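Local coordinates for protein sulfate adenylyltransferase (Allochromatium vinosum, PDB 4DNX) that catalyses the reaction of sulfate with ATP to give adenosine 5'-phosphosulfate and diphosphate, at residues A[269-281]-A[298-310]. Sequence-based numbering, arbitrary orientation.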
loop_
_atom_site.group_PDB
_atom_site.type_symbol
_atom_site.label_atom_id
_atom_site.label_comp_id
_atom_site.label_asym_id
_atom_site.label_seq_id
_atom_site.Cartn_x
_atom_site.Cartn_y
_atom_site.Cartn_z
ATOM N N MET A 269 11.586 -17.511 2.136
ATOM C CA MET A 269 12.484 -17.892 3.226
ATOM C C MET A 269 13.662 -18.758 2.751
ATOM O O MET A 269 13.478 -19.691 1.938
ATOM C CB MET A 269 11.707 -18.697 4.286
ATOM C CG MET A 269 10.630 -17.926 5.032
ATOM S SD MET A 269 9.516 -19.096 5.922
ATOM C CE MET A 269 10.648 -19.810 7.110
ATOM N N LEU A 270 14.861 -18.464 3.272
ATOM C CA LEU A 270 16.046 -19.284 2.983
ATOM C C LEU A 270 16.278 -20.441 3.963
ATOM O O LEU A 270 17.045 -21.381 3.686
ATOM C CB LEU A 270 17.310 -18.409 2.940
ATOM C CG LEU A 270 17.319 -17.233 1.961
ATOM C CD1 LEU A 270 18.524 -16.363 2.198
ATOM C CD2 LEU A 270 17.362 -17.760 0.505
ATOM N N TYR A 271 15.638 -20.359 5.125
ATOM C CA TYR A 271 15.894 -21.296 6.214
ATOM C C TYR A 271 17.386 -21.364 6.587
ATOM O O TYR A 271 17.865 -22.422 6.966
ATOM C CB TYR A 271 15.380 -22.711 5.878
ATOM C CG TYR A 271 13.898 -22.794 5.528
ATOM C CD1 TYR A 271 12.931 -22.969 6.520
ATOM C CD2 TYR A 271 13.481 -22.741 4.197
ATOM C CE1 TYR A 271 11.558 -23.062 6.182
ATOM C CE2 TYR A 271 12.134 -22.816 3.857
ATOM C CZ TYR A 271 11.183 -22.974 4.843
ATOM O OH TYR A 271 9.859 -23.061 4.467
ATOM N N ALA A 272 18.090 -20.236 6.515
ATOM C CA ALA A 272 19.559 -20.208 6.649
ATOM C C ALA A 272 20.048 -19.694 7.999
ATOM O O ALA A 272 21.247 -19.409 8.196
ATOM C CB ALA A 272 20.173 -19.400 5.471
ATOM N N GLY A 273 19.126 -19.603 8.956
ATOM C CA GLY A 273 19.515 -19.336 10.361
ATOM C C GLY A 273 20.357 -18.081 10.489
ATOM O O GLY A 273 19.931 -17.009 10.005
ATOM N N PRO A 274 21.528 -18.197 11.121
ATOM C CA PRO A 274 22.371 -17.023 11.382
ATOM C C PRO A 274 22.669 -16.204 10.125
ATOM O O PRO A 274 22.611 -14.963 10.159
ATOM C CB PRO A 274 23.645 -17.602 11.967
ATOM C CG PRO A 274 23.277 -18.975 12.496
ATOM C CD PRO A 274 22.053 -19.430 11.754
ATOM N N ARG A 275 22.998 -16.851 9.004
ATOM C CA ARG A 275 23.178 -16.023 7.795
ATOM C C ARG A 275 21.927 -15.219 7.342
ATOM O O ARG A 275 22.050 -14.074 6.864
ATOM C CB ARG A 275 23.718 -16.830 6.632
ATOM C CG ARG A 275 24.062 -15.940 5.408
ATOM C CD ARG A 275 25.293 -14.981 5.669
ATOM N NE ARG A 275 26.518 -15.740 5.759
ATOM C CZ ARG A 275 27.373 -15.906 4.741
ATOM N NH1 ARG A 275 27.188 -15.285 3.588
ATOM N NH2 ARG A 275 28.427 -16.667 4.897
ATOM N N GLU A 276 20.739 -15.804 7.494
ATOM C CA GLU A 276 19.522 -15.140 7.103
ATOM C C GLU A 276 19.200 -14.015 8.092
ATOM O O GLU A 276 18.642 -12.994 7.693
ATOM C CB GLU A 276 18.369 -16.138 6.999
ATOM C CG GLU A 276 17.114 -15.541 6.429
ATOM C CD GLU A 276 16.145 -16.587 5.924
ATOM O OE1 GLU A 276 16.275 -17.732 6.405
ATOM O OE2 GLU A 276 15.279 -16.247 5.073
ATOM N N ALA A 277 19.599 -14.199 9.367
ATOM C CA ALA A 277 19.391 -13.160 10.381
ATOM C C ALA A 277 20.151 -11.882 9.989
ATOM O O ALA A 277 19.649 -10.769 10.206
ATOM C CB ALA A 277 19.812 -13.659 11.793
ATOM N N VAL A 278 21.348 -12.024 9.405
ATOM C CA VAL A 278 22.081 -10.844 8.944
ATOM C C VAL A 278 21.337 -10.146 7.784
ATOM O O VAL A 278 21.277 -8.885 7.724
ATOM C CB VAL A 278 23.535 -11.200 8.534
ATOM C CG1 VAL A 278 24.268 -9.946 8.075
ATOM C CG2 VAL A 278 24.243 -11.850 9.762
ATOM N N LEU A 279 20.822 -10.944 6.855
ATOM C CA LEU A 279 20.006 -10.381 5.771
ATOM C C LEU A 279 18.788 -9.617 6.322
ATOM O O LEU A 279 18.488 -8.488 5.874
ATOM C CB LEU A 279 19.551 -11.501 4.834
ATOM C CG LEU A 279 18.773 -10.989 3.629
ATOM C CD1 LEU A 279 19.678 -10.080 2.749
ATOM C CD2 LEU A 279 18.234 -12.205 2.820
ATOM N N HIS A 280 18.094 -10.235 7.297
ATOM C CA HIS A 280 16.961 -9.591 8.007
ATOM C C HIS A 280 17.337 -8.258 8.617
ATOM O O HIS A 280 16.599 -7.300 8.434
ATOM C CB HIS A 280 16.443 -10.497 9.107
ATOM C CG HIS A 280 15.679 -11.684 8.619
ATOM N ND1 HIS A 280 15.292 -12.704 9.477
ATOM C CD2 HIS A 280 15.235 -12.028 7.387
ATOM C CE1 HIS A 280 14.627 -13.618 8.782
ATOM N NE2 HIS A 280 14.572 -13.230 7.513
ATOM N N ALA A 281 18.480 -8.194 9.307
ATOM C CA ALA A 281 18.955 -6.930 9.893
ATOM C C ALA A 281 19.225 -5.891 8.802
ATOM O O ALA A 281 18.846 -4.702 8.917
ATOM C CB ALA A 281 20.184 -7.166 10.796
ATOM N N HIS A 298 16.429 -18.278 15.532
ATOM C CA HIS A 298 15.902 -17.378 14.532
ATOM C C HIS A 298 16.204 -17.854 13.105
ATOM O O HIS A 298 17.353 -18.161 12.811
ATOM C CB HIS A 298 16.459 -15.975 14.781
ATOM C CG HIS A 298 15.876 -14.931 13.879
ATOM N ND1 HIS A 298 14.738 -14.219 14.204
ATOM C CD2 HIS A 298 16.255 -14.499 12.651
ATOM C CE1 HIS A 298 14.463 -13.364 13.227
ATOM N NE2 HIS A 298 15.359 -13.529 12.267
ATOM N N ALA A 299 15.158 -17.912 12.271
ATOM C CA ALA A 299 15.234 -18.318 10.843
ATOM C C ALA A 299 15.792 -19.737 10.633
ATOM O O ALA A 299 16.249 -20.078 9.526
ATOM C CB ALA A 299 16.055 -17.294 10.043
ATOM N N GLY A 300 15.729 -20.554 11.669
ATOM C CA GLY A 300 16.327 -21.902 11.652
ATOM C C GLY A 300 15.435 -22.972 11.052
ATOM O O GLY A 300 14.271 -22.719 10.698
ATOM N N VAL A 301 16.028 -24.143 10.880
ATOM C CA VAL A 301 15.336 -25.372 10.447
ATOM C C VAL A 301 16.138 -26.532 11.005
ATOM O O VAL A 301 17.355 -26.406 11.204
ATOM C CB VAL A 301 15.209 -25.428 8.884
ATOM C CG1 VAL A 301 16.551 -25.512 8.203
ATOM C CG2 VAL A 301 14.271 -26.532 8.431
ATOM N N GLY A 302 15.463 -27.652 11.288
ATOM C CA GLY A 302 16.137 -28.889 11.699
ATOM C C GLY A 302 17.070 -28.662 12.877
ATOM O O GLY A 302 16.743 -27.903 13.799
ATOM N N ASP A 303 18.259 -29.252 12.809
ATOM C CA ASP A 303 19.221 -29.161 13.900
ATOM C C ASP A 303 20.556 -28.530 13.494
ATOM O O ASP A 303 21.564 -28.736 14.149
ATOM C CB ASP A 303 19.435 -30.563 14.519
ATOM C CG ASP A 303 19.162 -30.585 16.002
ATOM O OD1 ASP A 303 18.213 -29.886 16.456
ATOM O OD2 ASP A 303 19.902 -31.298 16.723
ATOM N N TYR A 304 20.565 -27.752 12.414
ATOM C CA TYR A 304 21.819 -27.270 11.840
ATOM C C TYR A 304 22.498 -26.160 12.623
ATOM O O TYR A 304 23.710 -26.034 12.543
ATOM C CB TYR A 304 21.623 -26.787 10.396
ATOM C CG TYR A 304 21.004 -27.827 9.528
ATOM C CD1 TYR A 304 21.767 -28.899 9.034
ATOM C CD2 TYR A 304 19.650 -27.775 9.223
ATOM C CE1 TYR A 304 21.187 -29.867 8.251
ATOM C CE2 TYR A 304 19.050 -28.757 8.429
ATOM C CZ TYR A 304 19.829 -29.780 7.941
ATOM O OH TYR A 304 19.259 -30.753 7.151
ATOM N N TYR A 305 21.726 -25.358 13.359
ATOM C CA TYR A 305 22.257 -24.177 14.024
ATOM C C TYR A 305 22.102 -24.224 15.551
ATOM O O TYR A 305 21.176 -24.830 16.092
ATOM C CB TYR A 305 21.594 -22.904 13.455
ATOM C CG TYR A 305 21.439 -22.940 11.948
ATOM C CD1 TYR A 305 22.564 -23.021 11.107
ATOM C CD2 TYR A 305 20.177 -22.953 11.362
ATOM C CE1 TYR A 305 22.434 -23.078 9.706
ATOM C CE2 TYR A 305 20.039 -23.006 9.949
ATOM C CZ TYR A 305 21.185 -23.094 9.143
ATOM O OH TYR A 305 21.056 -23.161 7.783
ATOM N N GLY A 306 23.055 -23.621 16.241
ATOM C CA GLY A 306 22.931 -23.487 17.696
ATOM C C GLY A 306 21.829 -22.472 18.024
ATOM O O GLY A 306 21.556 -21.572 17.225
ATOM N N PRO A 307 21.203 -22.606 19.197
ATOM C CA PRO A 307 20.027 -21.770 19.548
ATOM C C PRO A 307 20.255 -20.247 19.481
ATOM O O PRO A 307 19.326 -19.502 19.140
ATOM C CB PRO A 307 19.697 -22.199 20.998
ATOM C CG PRO A 307 20.858 -22.976 21.480
ATOM C CD PRO A 307 21.522 -23.591 20.255
ATOM N N PHE A 308 21.474 -19.797 19.823
ATOM C CA PHE A 308 21.791 -18.353 19.794
ATOM C C PHE A 308 22.829 -17.944 18.743
ATOM O O PHE A 308 23.364 -16.840 18.783
ATOM C CB PHE A 308 22.192 -17.875 21.199
ATOM C CG PHE A 308 21.127 -18.149 22.233
ATOM C CD1 PHE A 308 19.938 -17.414 22.209
ATOM C CD2 PHE A 308 21.278 -19.171 23.156
ATOM C CE1 PHE A 308 18.926 -17.676 23.137
ATOM C CE2 PHE A 308 20.285 -19.437 24.101
ATOM C CZ PHE A 308 19.098 -18.691 24.080
ATOM N N ASP A 309 23.130 -18.854 17.812
ATOM C CA ASP A 309 24.057 -18.531 16.726
ATOM C C ASP A 309 23.614 -17.312 15.909
ATOM O O ASP A 309 24.453 -16.532 15.440
ATOM C CB ASP A 309 24.283 -19.765 15.819
ATOM C CG ASP A 309 25.096 -20.884 16.505
ATOM O OD1 ASP A 309 25.542 -20.749 17.678
ATOM O OD2 ASP A 309 25.315 -21.943 15.862
ATOM N N ALA A 310 22.306 -17.146 15.721
ATOM C CA ALA A 310 21.816 -15.999 14.960
ATOM C C ALA A 310 21.975 -14.680 15.724
ATOM O O ALA A 310 21.918 -13.597 15.123
ATOM C CB ALA A 310 20.367 -16.221 14.495
#
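Gly273, the N-cap residue of helix 274-287, donates its backbone N to Ala299 O in a 3.0 Å hydrogen bond, and Pro274 CA comes within 3.8 Å of Ala310 CA. Tyr305 lays one ring face against this turn: Pro274 CD stands 3.9 Å from the ring centroid, 24° off the normal, and Gly273 CA makes a second CH-pi contact. The geometry leaves no room for a side chain at Gly273, since a CB there would clash with Tyr305 CD2. Beyond the ring, Tyr305 OH bonds to Tyr136 O and His143 NE2. With an alanine at Tyr305, Pro274 CD and Gly273 CA would probably lose their aromatic cover, and Tyr136 O and His143 NE2 their hydroxyl partner. Both segments belong to the Rossmann-like ATP-sulfurylase domain, where they precede and follow strand 291-294 of its parallel sheet in the chain; Ala277 and Ala310, with CB atoms 3.8 Å apart, both touch Ile294 of that strand. His298, its CG anti to the backbone N (chi1 -174°), places NE2 for a 2.9 Å hydrogen bond with His280 ND1; the imidazoles meet edge to edge with planes at 86°. Glu276 uses both carboxylate oxygens to hold the preceding loop, through Leu270 N and Ala272 N, while OE1 also touches Ala299 CB.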